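Local atomic coordinates of RNA-directed RNA polymerase (PDB entry 3ZED), a protein that catalyses RNA-templated synthesis of RNA for infectious pancreatic necrosis virus and probably occurs both free and covalently attached to the genomic RNA. Residues D395-S400 with E520-R525; F102-Y107 with A247-I252; W726-Q731 with E763-Q768; P602-A607 with T650-D655. All coordinates share one frame; numbering follows the deposited sequence.

Contact 1 of 4, residues D395-S400 with E520-R525; sequences DNTWYS and ELKNLR
Trp398 and Leu521 form a hydrogen-bonded pair in a four-stranded antiparallel sheet of the polymerase catalytic region, where strand 397-403 runs beside strand 515-521, one of the sheet's outermost strands. The bond from Leu521 N to Trp398 O is 2.8 Å, and Trp398 N answers to Leu521 O at 3.0 Å. Both side chains leave the same face, with Leu521 CB at the edge of the indole. The rest of the ring leads away, because CG stands anti to the backbone N (chi1 176°); NE1 thereby reaches Leu558 O. Leu524 CD2 comes up to the root of this side chain, 3.9 Å from Trp398 CB.

The other face carries Tyr399 and Glu520, which lie side by side and point the same way, ring and carboxylate planes 35° apart. Glu520 CG is 3.6 Å from Tyr399 CE1, and the phenol OH goes on to Asn498. Thr397 CG2 also reaches the Glu520 chain, 3.7 Å from its CG.

Beyond the strands, Asn396 serves the start of helix 524-533. The side chain of Asn523, at the N-cap position, makes no capping bond; instead Asn396 O accepts from Leu524 N at 2.9 Å. Asn396 ND2 turns to Glu526, while OD1 receives Arg525 N at 2.8 Å with an N-H...O angle of 162°.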
loop_
_atom_site.group_PDB
_atom_site.type_symbol
_atom_site.label_atom_id
_atom_site.label_comp_id
_atom_site.label_asym_id
_atom_site.label_seq_id
_atom_site.Cartn_x
_atom_site.Cartn_y
_atom_site.Cartn_z
ATOM N N ASP B 395 -2.907 2.179 29.902
ATOM C CA ASP B 395 -2.148 2.566 31.095
ATOM C C ASP B 395 -1.525 3.978 30.952
ATOM O O ASP B 395 -0.318 4.171 31.191
ATOM C CB ASP B 395 -1.069 1.510 31.418
ATOM C CG ASP B 395 -1.605 0.100 31.575
ATOM O OD1 ASP B 395 -2.582 -0.084 32.334
ATOM O OD2 ASP B 395 -1.053 -0.816 30.934
ATOM N N ASN B 396 -2.371 4.961 30.544
ATOM C CA ASN B 396 -1.998 6.368 30.329
ATOM C C ASN B 396 -0.739 6.484 29.426
ATOM O O ASN B 396 0.112 7.362 29.633
ATOM C CB ASN B 396 -1.792 7.087 31.681
ATOM C CG ASN B 396 -1.739 8.591 31.563
ATOM O OD1 ASN B 396 -2.436 9.198 30.743
ATOM N ND2 ASN B 396 -0.874 9.219 32.348
ATOM N N THR B 397 -0.619 5.574 28.440
ATOM C CA THR B 397 0.524 5.532 27.531
ATOM C C THR B 397 0.050 5.260 26.092
ATOM O O THR B 397 -0.869 4.477 25.876
ATOM C CB THR B 397 1.554 4.462 28.004
ATOM O OG1 THR B 397 1.751 4.531 29.420
ATOM C CG2 THR B 397 2.904 4.583 27.305
ATOM N N TRP B 398 0.701 5.904 25.125
ATOM C CA TRP B 398 0.462 5.739 23.693
ATOM C C TRP B 398 1.598 4.889 23.111
ATOM O O TRP B 398 2.787 5.221 23.278
ATOM C CB TRP B 398 0.368 7.110 22.989
ATOM C CG TRP B 398 0.221 7.030 21.496
ATOM C CD1 TRP B 398 1.219 7.113 20.570
ATOM C CD2 TRP B 398 -1.010 6.881 20.752
ATOM N NE1 TRP B 398 0.688 7.046 19.296
ATOM C CE2 TRP B 398 -0.678 6.920 19.379
ATOM C CE3 TRP B 398 -2.360 6.760 21.115
ATOM C CZ2 TRP B 398 -1.646 6.847 18.369
ATOM C CZ3 TRP B 398 -3.320 6.645 20.111
ATOM C CH2 TRP B 398 -2.964 6.698 18.758
ATOM N N TYR B 399 1.227 3.775 22.467
ATOM C CA TYR B 399 2.194 2.874 21.851
ATOM C C TYR B 399 2.006 2.798 20.354
ATOM O O TYR B 399 0.898 2.607 19.869
ATOM C CB TYR B 399 2.112 1.452 22.432
ATOM C CG TYR B 399 2.313 1.387 23.928
ATOM C CD1 TYR B 399 3.587 1.249 24.474
ATOM C CD2 TYR B 399 1.227 1.432 24.799
ATOM C CE1 TYR B 399 3.775 1.166 25.855
ATOM C CE2 TYR B 399 1.402 1.348 26.177
ATOM C CZ TYR B 399 2.679 1.213 26.703
ATOM O OH TYR B 399 2.856 1.158 28.069
ATOM N N SER B 400 3.098 2.934 19.638
ATOM C CA SER B 400 3.139 2.750 18.204
ATOM C C SER B 400 3.856 1.437 17.959
ATOM O O SER B 400 5.016 1.295 18.358
ATOM C CB SER B 400 3.843 3.919 17.528
ATOM O OG SER B 400 3.882 3.721 16.127
ATOM N N GLU B 520 6.857 4.822 22.471
ATOM C CA GLU B 520 6.183 4.777 23.746
ATOM C C GLU B 520 6.085 6.217 24.233
ATOM O O GLU B 520 7.101 6.889 24.441
ATOM C CB GLU B 520 6.928 3.866 24.731
ATOM C CG GLU B 520 6.272 3.791 26.100
ATOM C CD GLU B 520 7.061 3.075 27.177
ATOM O OE1 GLU B 520 8.302 3.235 27.213
ATOM O OE2 GLU B 520 6.426 2.401 28.020
ATOM N N LEU B 521 4.860 6.707 24.338
ATOM C CA LEU B 521 4.594 8.075 24.775
ATOM C C LEU B 521 3.960 7.974 26.159
ATOM O O LEU B 521 2.757 7.750 26.283
ATOM C CB LEU B 521 3.689 8.786 23.732
ATOM C CG LEU B 521 3.447 10.263 23.881
ATOM C CD1 LEU B 521 4.758 11.020 23.906
ATOM C CD2 LEU B 521 2.589 10.783 22.729
ATOM N N LYS B 522 4.801 8.052 27.194
ATOM C CA LYS B 522 4.410 7.937 28.603
ATOM C C LYS B 522 3.715 9.201 29.110
ATOM O O LYS B 522 3.921 10.289 28.559
ATOM C CB LYS B 522 5.638 7.635 29.475
ATOM C CG LYS B 522 6.069 6.179 29.433
ATOM C CD LYS B 522 7.322 5.937 30.259
ATOM C CE LYS B 522 7.604 4.461 30.433
ATOM N NZ LYS B 522 9.019 4.197 30.824
ATOM N N ASN B 523 2.913 9.049 30.195
ATOM C CA ASN B 523 2.167 10.117 30.874
ATOM C C ASN B 523 1.388 10.915 29.832
ATOM O O ASN B 523 1.599 12.116 29.654
ATOM C CB ASN B 523 3.122 11.025 31.712
ATOM C CG ASN B 523 4.064 10.280 32.637
ATOM O OD1 ASN B 523 3.643 9.572 33.552
ATOM N ND2 ASN B 523 5.362 10.425 32.418
ATOM N N LEU B 524 0.541 10.200 29.081
ATOM C CA LEU B 524 -0.238 10.739 27.959
ATOM C C LEU B 524 -1.195 11.842 28.400
ATOM O O LEU B 524 -1.187 12.882 27.764
ATOM C CB LEU B 524 -0.982 9.613 27.216
ATOM C CG LEU B 524 -1.697 9.999 25.901
ATOM C CD1 LEU B 524 -0.760 10.734 24.925
ATOM C CD2 LEU B 524 -2.357 8.776 25.253
ATOM N N ARG B 525 -1.989 11.636 29.476
ATOM C CA ARG B 525 -2.916 12.646 30.014
ATOM C C ARG B 525 -2.223 13.987 30.255
ATOM O O ARG B 525 -2.723 15.028 29.852
ATOM C CB ARG B 525 -3.505 12.173 31.357
ATOM C CG ARG B 525 -4.828 11.444 31.282
ATOM C CD ARG B 525 -5.239 10.948 32.664
ATOM N NE ARG B 525 -6.264 9.909 32.565
ATOM C CZ ARG B 525 -6.014 8.608 32.644
ATOM N NH1 ARG B 525 -4.782 8.175 32.873
ATOM N NH2 ARG B 525 -6.999 7.729 32.513
#

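Contact 2 of 4, residues F102-Y107 with A247-I252; sequences FYPKYY and AGLPYI
Ile252 reaches across to Pro104 with its far methyl, CD1 lying 3.8 Å from Pro104 CB. Two torsions put it there: CG1 is anti to the carbonyl carbon (chi1 -70°), and the chain then continues nearly extended through chi2. The same methyl comes within 3.2 Å of Lys105 O, so the backbone carbonyl and the proline ring are both met by one branch. The second branch, CG2, stands anti to the backbone N and lies 3.6 Å from Lys105 O, at the edge of the Tyr106 ring.

Leu249 meets the same proline carbon with its CD2 methyl. Its CG is likewise anti to the carbonyl carbon (chi1 -65°), and CD2 ends 3.8 Å from Pro104 CB. Pro104 thus receives two aliphatic tips on one carbon, while Leu458 of strand 456-459 touches all three residues. More loosely, the Phe102 ring turns its edge to Pro250 O, 4.3 Å from CZ.

No hydrogen bond crosses between these loops. Within 247-252, Pro250 CG lies over a face of the Tyr251 ring, whose OH bonds to Ser94 O. The cis peptide before Pro250 and the Tyr251 N to Gly248 O bond of 2.9 Å make 248-251 a type VI turn; this turn and the following Ile252 belong to the predicted GTP site, residues 248-255.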
loop_
_atom_site.group_PDB
_atom_site.type_symbol
_atom_site.label_atom_id
_atom_site.label_comp_id
_atom_site.label_asym_id
_atom_site.label_seq_id
_atom_site.Cartn_x
_atom_site.Cartn_y
_atom_site.Cartn_z
ATOM N N PHE B 102 13.159 -16.472 -24.559
ATOM C CA PHE B 102 14.226 -15.652 -24.011
ATOM C C PHE B 102 14.165 -15.592 -22.487
ATOM O O PHE B 102 13.073 -15.583 -21.905
ATOM C CB PHE B 102 14.196 -14.228 -24.610
ATOM C CG PHE B 102 13.067 -13.330 -24.142
ATOM C CD1 PHE B 102 11.846 -13.318 -24.807
ATOM C CD2 PHE B 102 13.238 -12.471 -23.051
ATOM C CE1 PHE B 102 10.808 -12.487 -24.372
ATOM C CE2 PHE B 102 12.193 -11.636 -22.620
ATOM C CZ PHE B 102 10.989 -11.651 -23.279
ATOM N N TYR B 103 15.344 -15.496 -21.851
ATOM C CA TYR B 103 15.441 -15.303 -20.404
ATOM C C TYR B 103 15.389 -13.814 -20.118
ATOM O O TYR B 103 16.213 -13.069 -20.652
ATOM C CB TYR B 103 16.702 -15.943 -19.818
ATOM C CG TYR B 103 16.654 -17.447 -19.881
ATOM C CD1 TYR B 103 15.876 -18.177 -18.987
ATOM C CD2 TYR B 103 17.375 -18.147 -20.842
ATOM C CE1 TYR B 103 15.808 -19.565 -19.056
ATOM C CE2 TYR B 103 17.327 -19.539 -20.910
ATOM C CZ TYR B 103 16.541 -20.244 -20.013
ATOM O OH TYR B 103 16.486 -21.612 -20.062
ATOM N N PRO B 104 14.398 -13.338 -19.334
ATOM C CA PRO B 104 14.322 -11.894 -19.057
ATOM C C PRO B 104 15.480 -11.416 -18.167
ATOM O O PRO B 104 16.049 -12.190 -17.375
ATOM C CB PRO B 104 12.969 -11.750 -18.377
ATOM C CG PRO B 104 12.749 -13.070 -17.698
ATOM C CD PRO B 104 13.327 -14.080 -18.630
ATOM N N LYS B 105 15.866 -10.145 -18.354
ATOM C CA LYS B 105 16.976 -9.514 -17.646
ATOM C C LYS B 105 16.563 -8.126 -17.199
ATOM O O LYS B 105 16.059 -7.338 -18.010
ATOM C CB LYS B 105 18.237 -9.458 -18.537
ATOM C CG LYS B 105 18.886 -10.818 -18.776
ATOM C CD LYS B 105 19.837 -10.805 -19.947
ATOM C CE LYS B 105 20.250 -12.198 -20.329
ATOM N NZ LYS B 105 21.266 -12.176 -21.407
ATOM N N TYR B 106 16.750 -7.829 -15.901
ATOM C CA TYR B 106 16.370 -6.540 -15.360
ATOM C C TYR B 106 17.536 -5.968 -14.578
ATOM O O TYR B 106 17.910 -6.502 -13.541
ATOM C CB TYR B 106 15.085 -6.644 -14.514
ATOM C CG TYR B 106 14.752 -5.377 -13.749
ATOM C CD1 TYR B 106 14.467 -4.192 -14.419
ATOM C CD2 TYR B 106 14.775 -5.351 -12.356
ATOM C CE1 TYR B 106 14.207 -3.012 -13.725
ATOM C CE2 TYR B 106 14.491 -4.185 -11.649
ATOM C CZ TYR B 106 14.207 -3.015 -12.338
ATOM O OH TYR B 106 13.938 -1.845 -11.662
ATOM N N TYR B 107 18.123 -4.888 -15.103
ATOM C CA TYR B 107 19.272 -4.227 -14.501
ATOM C C TYR B 107 18.886 -2.809 -14.086
ATOM O O TYR B 107 18.975 -1.886 -14.895
ATOM C CB TYR B 107 20.470 -4.246 -15.473
ATOM C CG TYR B 107 21.086 -5.619 -15.643
ATOM C CD1 TYR B 107 20.601 -6.510 -16.597
ATOM C CD2 TYR B 107 22.174 -6.018 -14.876
ATOM C CE1 TYR B 107 21.172 -7.775 -16.766
ATOM C CE2 TYR B 107 22.781 -7.260 -15.066
ATOM C CZ TYR B 107 22.255 -8.152 -15.987
ATOM O OH TYR B 107 22.833 -9.395 -16.135
ATOM N N ALA B 247 5.637 -1.582 -16.555
ATOM C CA ALA B 247 4.764 -2.620 -17.086
ATOM C C ALA B 247 5.050 -3.965 -16.410
ATOM O O ALA B 247 4.159 -4.807 -16.298
ATOM C CB ALA B 247 4.962 -2.746 -18.589
ATOM N N GLY B 248 6.296 -4.156 -15.994
ATOM C CA GLY B 248 6.770 -5.408 -15.414
ATOM C C GLY B 248 6.914 -6.455 -16.507
ATOM O O GLY B 248 6.834 -6.129 -17.702
ATOM N N LEU B 249 7.113 -7.725 -16.106
ATOM C CA LEU B 249 7.234 -8.831 -17.055
ATOM C C LEU B 249 5.928 -9.013 -17.846
ATOM O O LEU B 249 4.852 -8.783 -17.291
ATOM C CB LEU B 249 7.610 -10.153 -16.360
ATOM C CG LEU B 249 8.975 -10.249 -15.686
ATOM C CD1 LEU B 249 9.219 -11.658 -15.184
ATOM C CD2 LEU B 249 10.096 -9.893 -16.634
ATOM N N PRO B 250 5.992 -9.353 -19.151
ATOM C CA PRO B 250 7.187 -9.650 -19.960
ATOM C C PRO B 250 7.670 -8.440 -20.777
ATOM O O PRO B 250 8.268 -8.627 -21.846
ATOM C CB PRO B 250 6.694 -10.796 -20.851
ATOM C CG PRO B 250 5.196 -10.545 -21.026
ATOM C CD PRO B 250 4.760 -9.589 -19.930
ATOM N N TYR B 251 7.438 -7.205 -20.274
ATOM C CA TYR B 251 7.825 -5.995 -21.004
ATOM C C TYR B 251 8.807 -5.118 -20.227
ATOM O O TYR B 251 8.454 -4.009 -19.821
ATOM C CB TYR B 251 6.582 -5.181 -21.436
ATOM C CG TYR B 251 5.569 -6.020 -22.188
ATOM C CD1 TYR B 251 5.826 -6.465 -23.483
ATOM C CD2 TYR B 251 4.378 -6.411 -21.587
ATOM C CE1 TYR B 251 4.923 -7.283 -24.158
ATOM C CE2 TYR B 251 3.470 -7.232 -22.251
ATOM C CZ TYR B 251 3.754 -7.675 -23.533
ATOM O OH TYR B 251 2.855 -8.469 -24.196
ATOM N N ILE B 252 10.066 -5.576 -20.100
ATOM C CA ILE B 252 11.108 -4.802 -19.414
ATOM C C ILE B 252 11.464 -3.559 -20.262
ATOM O O ILE B 252 11.626 -3.650 -21.486
ATOM C CB ILE B 252 12.357 -5.672 -19.077
ATOM C CG1 ILE B 252 12.026 -6.700 -17.958
ATOM C CG2 ILE B 252 13.573 -4.805 -18.679
ATOM C CD1 ILE B 252 12.895 -7.943 -17.968
#

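Contact 3 of 4, residues W726-Q731 with E763-Q768; sequences WRLLDQ and ELAQQQ
Gln768 NE2 donates to Gln731 OE1 at 2.8 Å, joining helix 757-771 to helix 724-732 through two side-chain amides. The donor lies in the carbonyl plane of Gln731, yet the amide planes are turned 63° apart and the N-H...O angle is a bent 136°. Gln731 NE2 makes a second, weak bond to Ala765 O at 3.5 Å and is also weakly bonded to Gln769 OE1. One glutamine therefore addresses both a side chain and the backbone of the neighbouring helix.

Leu728 packs against the amide pair. It crosses Gln768 at about a right angle, its CD2 3.6 Å from Gln768 NE2 and 3.8 Å from Ala765 CA. A water links Gln768 NE2 to Leu728 O, 3.1 Å from each. Toward the start of 724-732, Arg727 NH1 rests 3.8 Å from Ala765 CB, while its NH2 forms a salt bridge with Glu762.

The segments run roughly parallel, axes 9.7 Å apart at 29°, with Ala765 facing Leu728. Helix 740-752 backs the junction through Ala746, which touches Leu728 and Gln768. Gln768 NE2 is engaged by Gln731 OE1 and a water, so this contact couples polar amide bonding with the packing of Leu728 and Ala765.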
loop_
_atom_site.group_PDB
_atom_site.type_symbol
_atom_site.label_atom_id
_atom_site.label_comp_id
_atom_site.label_asym_id
_atom_site.label_seq_id
_atom_site.Cartn_x
_atom_site.Cartn_y
_atom_site.Cartn_z
ATOM N N TRP B 726 -21.061 -18.916 1.009
ATOM C CA TRP B 726 -19.845 -18.627 1.764
ATOM C C TRP B 726 -19.158 -19.926 2.164
ATOM O O TRP B 726 -17.937 -20.004 2.086
ATOM C CB TRP B 726 -20.171 -17.764 2.995
ATOM C CG TRP B 726 -20.708 -16.377 2.704
ATOM C CD1 TRP B 726 -21.067 -15.860 1.491
ATOM C CD2 TRP B 726 -20.966 -15.346 3.669
ATOM N NE1 TRP B 726 -21.508 -14.562 1.636
ATOM C CE2 TRP B 726 -21.475 -14.226 2.966
ATOM C CE3 TRP B 726 -20.798 -15.250 5.064
ATOM C CZ2 TRP B 726 -21.808 -13.024 3.607
ATOM C CZ3 TRP B 726 -21.160 -14.070 5.702
ATOM C CH2 TRP B 726 -21.636 -12.966 4.972
ATOM N N ARG B 727 -19.942 -20.966 2.526
ATOM C CA ARG B 727 -19.435 -22.294 2.872
ATOM C C ARG B 727 -18.713 -22.918 1.680
ATOM O O ARG B 727 -17.652 -23.501 1.865
ATOM C CB ARG B 727 -20.562 -23.199 3.357
ATOM C CG ARG B 727 -20.644 -23.232 4.866
ATOM C CD ARG B 727 -21.514 -24.366 5.353
ATOM N NE ARG B 727 -22.894 -23.901 5.473
ATOM C CZ ARG B 727 -23.965 -24.509 4.975
ATOM N NH1 ARG B 727 -23.839 -25.648 4.299
ATOM N NH2 ARG B 727 -25.169 -23.979 5.138
ATOM N N LEU B 728 -19.248 -22.728 0.455
ATOM C CA LEU B 728 -18.626 -23.209 -0.781
ATOM C C LEU B 728 -17.275 -22.532 -1.005
ATOM O O LEU B 728 -16.326 -23.197 -1.416
ATOM C CB LEU B 728 -19.543 -22.962 -1.994
ATOM C CG LEU B 728 -20.754 -23.893 -2.181
ATOM C CD1 LEU B 728 -21.534 -23.503 -3.407
ATOM C CD2 LEU B 728 -20.326 -25.351 -2.323
ATOM N N LEU B 729 -17.184 -21.224 -0.695
ATOM C CA LEU B 729 -15.965 -20.421 -0.837
ATOM C C LEU B 729 -14.912 -20.851 0.185
ATOM O O LEU B 729 -13.726 -20.899 -0.143
ATOM C CB LEU B 729 -16.270 -18.924 -0.713
ATOM C CG LEU B 729 -15.279 -18.016 -1.422
ATOM C CD1 LEU B 729 -15.533 -18.018 -2.946
ATOM C CD2 LEU B 729 -15.317 -16.598 -0.831
ATOM N N ASP B 730 -15.341 -21.180 1.404
ATOM C CA ASP B 730 -14.441 -21.703 2.432
ATOM C C ASP B 730 -13.937 -23.117 2.047
ATOM O O ASP B 730 -12.755 -23.400 2.214
ATOM C CB ASP B 730 -15.141 -21.732 3.800
ATOM C CG ASP B 730 -14.206 -22.024 4.956
ATOM O OD1 ASP B 730 -13.090 -21.441 4.981
ATOM O OD2 ASP B 730 -14.597 -22.809 5.852
ATOM N N GLN B 731 -14.821 -23.976 1.497
ATOM C CA GLN B 731 -14.480 -25.343 1.059
ATOM C C GLN B 731 -13.437 -25.291 -0.072
ATOM O O GLN B 731 -12.493 -26.101 -0.089
ATOM C CB GLN B 731 -15.743 -26.098 0.607
ATOM C CG GLN B 731 -16.687 -26.468 1.751
ATOM C CD GLN B 731 -18.036 -26.996 1.290
ATOM O OE1 GLN B 731 -18.251 -27.314 0.121
ATOM N NE2 GLN B 731 -18.985 -27.111 2.207
ATOM N N GLU B 763 -27.969 -27.633 -0.775
ATOM C CA GLU B 763 -27.869 -29.066 -1.011
ATOM C C GLU B 763 -26.501 -29.430 -1.614
ATOM O O GLU B 763 -25.917 -30.456 -1.238
ATOM C CB GLU B 763 -29.019 -29.550 -1.909
ATOM C CG GLU B 763 -30.382 -29.539 -1.225
ATOM C CD GLU B 763 -31.584 -29.794 -2.119
ATOM O OE1 GLU B 763 -31.386 -30.150 -3.304
ATOM O OE2 GLU B 763 -32.730 -29.635 -1.635
ATOM N N LEU B 764 -25.971 -28.564 -2.507
ATOM C CA LEU B 764 -24.687 -28.792 -3.173
ATOM C C LEU B 764 -23.517 -28.639 -2.190
ATOM O O LEU B 764 -22.563 -29.411 -2.283
ATOM C CB LEU B 764 -24.514 -27.884 -4.401
ATOM C CG LEU B 764 -25.338 -28.281 -5.646
ATOM C CD1 LEU B 764 -25.536 -27.102 -6.569
ATOM C CD2 LEU B 764 -24.696 -29.424 -6.412
ATOM N N ALA B 765 -23.608 -27.682 -1.236
ATOM C CA ALA B 765 -22.611 -27.470 -0.187
ATOM C C ALA B 765 -22.549 -28.696 0.740
ATOM O O ALA B 765 -21.459 -29.219 0.984
ATOM C CB ALA B 765 -22.938 -26.212 0.609
ATOM N N GLN B 766 -23.735 -29.196 1.185
ATOM C CA GLN B 766 -23.885 -30.379 2.043
ATOM C C GLN B 766 -23.289 -31.609 1.350
ATOM O O GLN B 766 -22.571 -32.388 1.988
ATOM C CB GLN B 766 -25.364 -30.610 2.397
ATOM N N GLN B 767 -23.537 -31.736 0.035
ATOM C CA GLN B 767 -23.008 -32.793 -0.822
ATOM C C GLN B 767 -21.471 -32.706 -0.884
ATOM O O GLN B 767 -20.788 -33.713 -0.687
ATOM C CB GLN B 767 -23.621 -32.648 -2.220
ATOM C CG GLN B 767 -23.451 -33.836 -3.157
ATOM C CD GLN B 767 -24.048 -33.516 -4.504
ATOM O OE1 GLN B 767 -23.337 -33.417 -5.511
ATOM N NE2 GLN B 767 -25.363 -33.293 -4.546
ATOM N N GLN B 768 -20.937 -31.489 -1.102
ATOM C CA GLN B 768 -19.502 -31.228 -1.183
ATOM C C GLN B 768 -18.807 -31.453 0.177
ATOM O O GLN B 768 -17.682 -31.942 0.200
ATOM C CB GLN B 768 -19.240 -29.814 -1.710
ATOM C CG GLN B 768 -17.852 -29.655 -2.323
ATOM C CD GLN B 768 -17.732 -28.408 -3.156
ATOM O OE1 GLN B 768 -17.969 -28.420 -4.370
ATOM N NE2 GLN B 768 -17.362 -27.308 -2.524
HETATM O O HOH W 1 -15.832 -25.027 -3.885
#

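Contact 4 of 4, residues P602-A607 with T650-D655; sequences PGAEIA and TGFLDD
Gly603 O accepts from Ala607 N at 3.0 Å, closing the first turn of helix 604-621, and both residues lie beside Phe652 of helix 650-654. Next to them Pro602 O meets the edge of the Phe652 ring, 3.3 Å from CE2 and 3.7 Å from CZ. These are carbonyl-oxygen-to-ring-carbon contacts; no hydrogen bond joins the two segments. The ring projects from its helix with CG anti to the carbonyl carbon (chi1 -65°), which carries it over to the opening turn of the other. There Ala604 lies above one ring face in a CH-pi contact: its CB is 4.1 Å from the centroid of the Phe652 ring and 19° off the normal. Ala604 CA is on the same face, displaced toward the rim.

This is helix-to-helix packing in the thumb domain of the birnavirus polymerase, with an aromatic side chain set against the N-terminal end of a helix. Gly603 holds the N-cap position. One turn on from Ala604, Ala607 CB packs against the stem of the aromatic side chain, 3.7 Å from Phe652 CB. Met659, in a loop, touches both Ala604 and Phe652. Leu653 extends the contact along the helix: its CD2 is 3.8 Å from Ala607 O, and its side chain also reaches Ile610 and Val611.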
loop_
_atom_site.group_PDB
_atom_site.type_symbol
_atom_site.label_atom_id
_atom_site.label_comp_id
_atom_site.label_asym_id
_atom_site.label_seq_id
_atom_site.Cartn_x
_atom_site.Cartn_y
_atom_site.Cartn_z
ATOM N N PRO B 602 8.393 23.839 -19.827
ATOM C CA PRO B 602 9.108 25.048 -19.374
ATOM C C PRO B 602 8.473 25.682 -18.134
ATOM O O PRO B 602 7.247 25.670 -17.985
ATOM C CB PRO B 602 9.039 25.985 -20.583
ATOM C CG PRO B 602 7.829 25.557 -21.330
ATOM C CD PRO B 602 7.657 24.079 -21.086
ATOM N N GLY B 603 9.331 26.194 -17.249
ATOM C CA GLY B 603 8.952 26.832 -15.991
ATOM C C GLY B 603 8.624 25.875 -14.861
ATOM O O GLY B 603 8.441 26.317 -13.725
ATOM N N ALA B 604 8.545 24.557 -15.159
ATOM C CA ALA B 604 8.206 23.502 -14.202
ATOM C C ALA B 604 9.270 23.330 -13.123
ATOM O O ALA B 604 8.917 23.175 -11.957
ATOM C CB ALA B 604 7.992 22.186 -14.926
ATOM N N GLU B 605 10.555 23.384 -13.500
ATOM C CA GLU B 605 11.678 23.187 -12.587
ATOM C C GLU B 605 11.803 24.337 -11.601
ATOM O O GLU B 605 12.130 24.104 -10.435
ATOM C CB GLU B 605 12.990 22.986 -13.369
ATOM C CG GLU B 605 14.192 22.555 -12.529
ATOM C CD GLU B 605 14.018 21.368 -11.594
ATOM O OE1 GLU B 605 13.474 20.324 -12.030
ATOM O OE2 GLU B 605 14.462 21.477 -10.427
ATOM N N ILE B 606 11.516 25.570 -12.046
ATOM C CA ILE B 606 11.587 26.734 -11.160
ATOM C C ILE B 606 10.300 26.802 -10.294
ATOM O O ILE B 606 10.343 27.322 -9.175
ATOM C CB ILE B 606 11.911 28.052 -11.928
ATOM C CG1 ILE B 606 12.177 29.261 -10.978
ATOM C CG2 ILE B 606 10.888 28.370 -13.016
ATOM C CD1 ILE B 606 13.253 29.019 -9.800
ATOM N N ALA B 607 9.186 26.232 -10.796
ATOM C CA ALA B 607 7.932 26.138 -10.051
ATOM C C ALA B 607 8.097 25.117 -8.917
ATOM O O ALA B 607 7.666 25.384 -7.790
ATOM C CB ALA B 607 6.788 25.739 -10.975
ATOM N N THR B 650 1.778 29.827 -12.756
ATOM C CA THR B 650 0.503 29.814 -12.027
ATOM C C THR B 650 -0.174 28.430 -12.114
ATOM O O THR B 650 -0.598 27.914 -11.079
ATOM C CB THR B 650 -0.401 30.960 -12.519
ATOM O OG1 THR B 650 0.296 32.193 -12.310
ATOM C CG2 THR B 650 -1.747 31.021 -11.795
ATOM N N GLY B 651 -0.219 27.837 -13.313
ATOM C CA GLY B 651 -0.806 26.516 -13.541
ATOM C C GLY B 651 -0.137 25.415 -12.735
ATOM O O GLY B 651 -0.821 24.567 -12.153
ATOM N N PHE B 652 1.215 25.441 -12.686
ATOM C CA PHE B 652 2.031 24.500 -11.926
ATOM C C PHE B 652 1.842 24.701 -10.430
ATOM O O PHE B 652 1.722 23.710 -9.719
ATOM C CB PHE B 652 3.520 24.636 -12.280
ATOM C CG PHE B 652 3.885 24.280 -13.696
ATOM C CD1 PHE B 652 3.587 23.019 -14.214
ATOM C CD2 PHE B 652 4.583 25.179 -14.498
ATOM C CE1 PHE B 652 3.944 22.680 -15.519
ATOM C CE2 PHE B 652 4.942 24.838 -15.802
ATOM C CZ PHE B 652 4.620 23.590 -16.303
ATOM N N LEU B 653 1.797 25.971 -9.954
ATOM C CA LEU B 653 1.609 26.291 -8.540
ATOM C C LEU B 653 0.178 25.949 -8.073
ATOM O O LEU B 653 0.004 25.611 -6.897
ATOM C CB LEU B 653 1.968 27.741 -8.222
ATOM C CG LEU B 653 3.453 28.146 -8.329
ATOM C CD1 LEU B 653 3.637 29.613 -7.984
ATOM C CD2 LEU B 653 4.352 27.298 -7.432
ATOM N N ASP B 654 -0.824 25.987 -8.976
ATOM C CA ASP B 654 -2.200 25.596 -8.653
ATOM C C ASP B 654 -2.269 24.075 -8.572
ATOM O O ASP B 654 -2.859 23.525 -7.633
ATOM C CB ASP B 654 -3.227 26.130 -9.689
ATOM C CG ASP B 654 -3.456 27.637 -9.747
ATOM O OD1 ASP B 654 -3.503 28.276 -8.676
ATOM O OD2 ASP B 654 -3.685 28.159 -10.865
ATOM N N ASP B 655 -1.634 23.388 -9.539
ATOM C CA ASP B 655 -1.600 21.916 -9.549
ATOM C C ASP B 655 -0.243 21.410 -8.999
ATOM O O ASP B 655 0.399 20.571 -9.621
ATOM C CB ASP B 655 -1.887 21.378 -10.965
ATOM C CG ASP B 655 -3.139 21.950 -11.616
ATOM O OD1 ASP B 655 -4.190 22.016 -10.934
ATOM O OD2 ASP B 655 -3.065 22.336 -12.802
#

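How the contacts relate
The four contacts sit apart, with no two touching; even the nearest, contacts 2 and 4, keep about 22 Å between closest atoms. Contacts 1 and 2 both belong to the palm region but lie on opposite sides of the chain's centre. Contact 3 is the buried one, in the C-terminal region, whereas the others are partly buried. Contact 1 joins strands, and a helix start, by backbone and asparagine hydrogen bonds, and contact 3 joins helices through side-chain amides and water. Contacts 2 and 4 have no hydrogen bonds across them: loop meets loop through aliphatic groups in one, and a phenylalanine meets a helix start in the other. Contact 2 alone includes residues of the predicted GTP site.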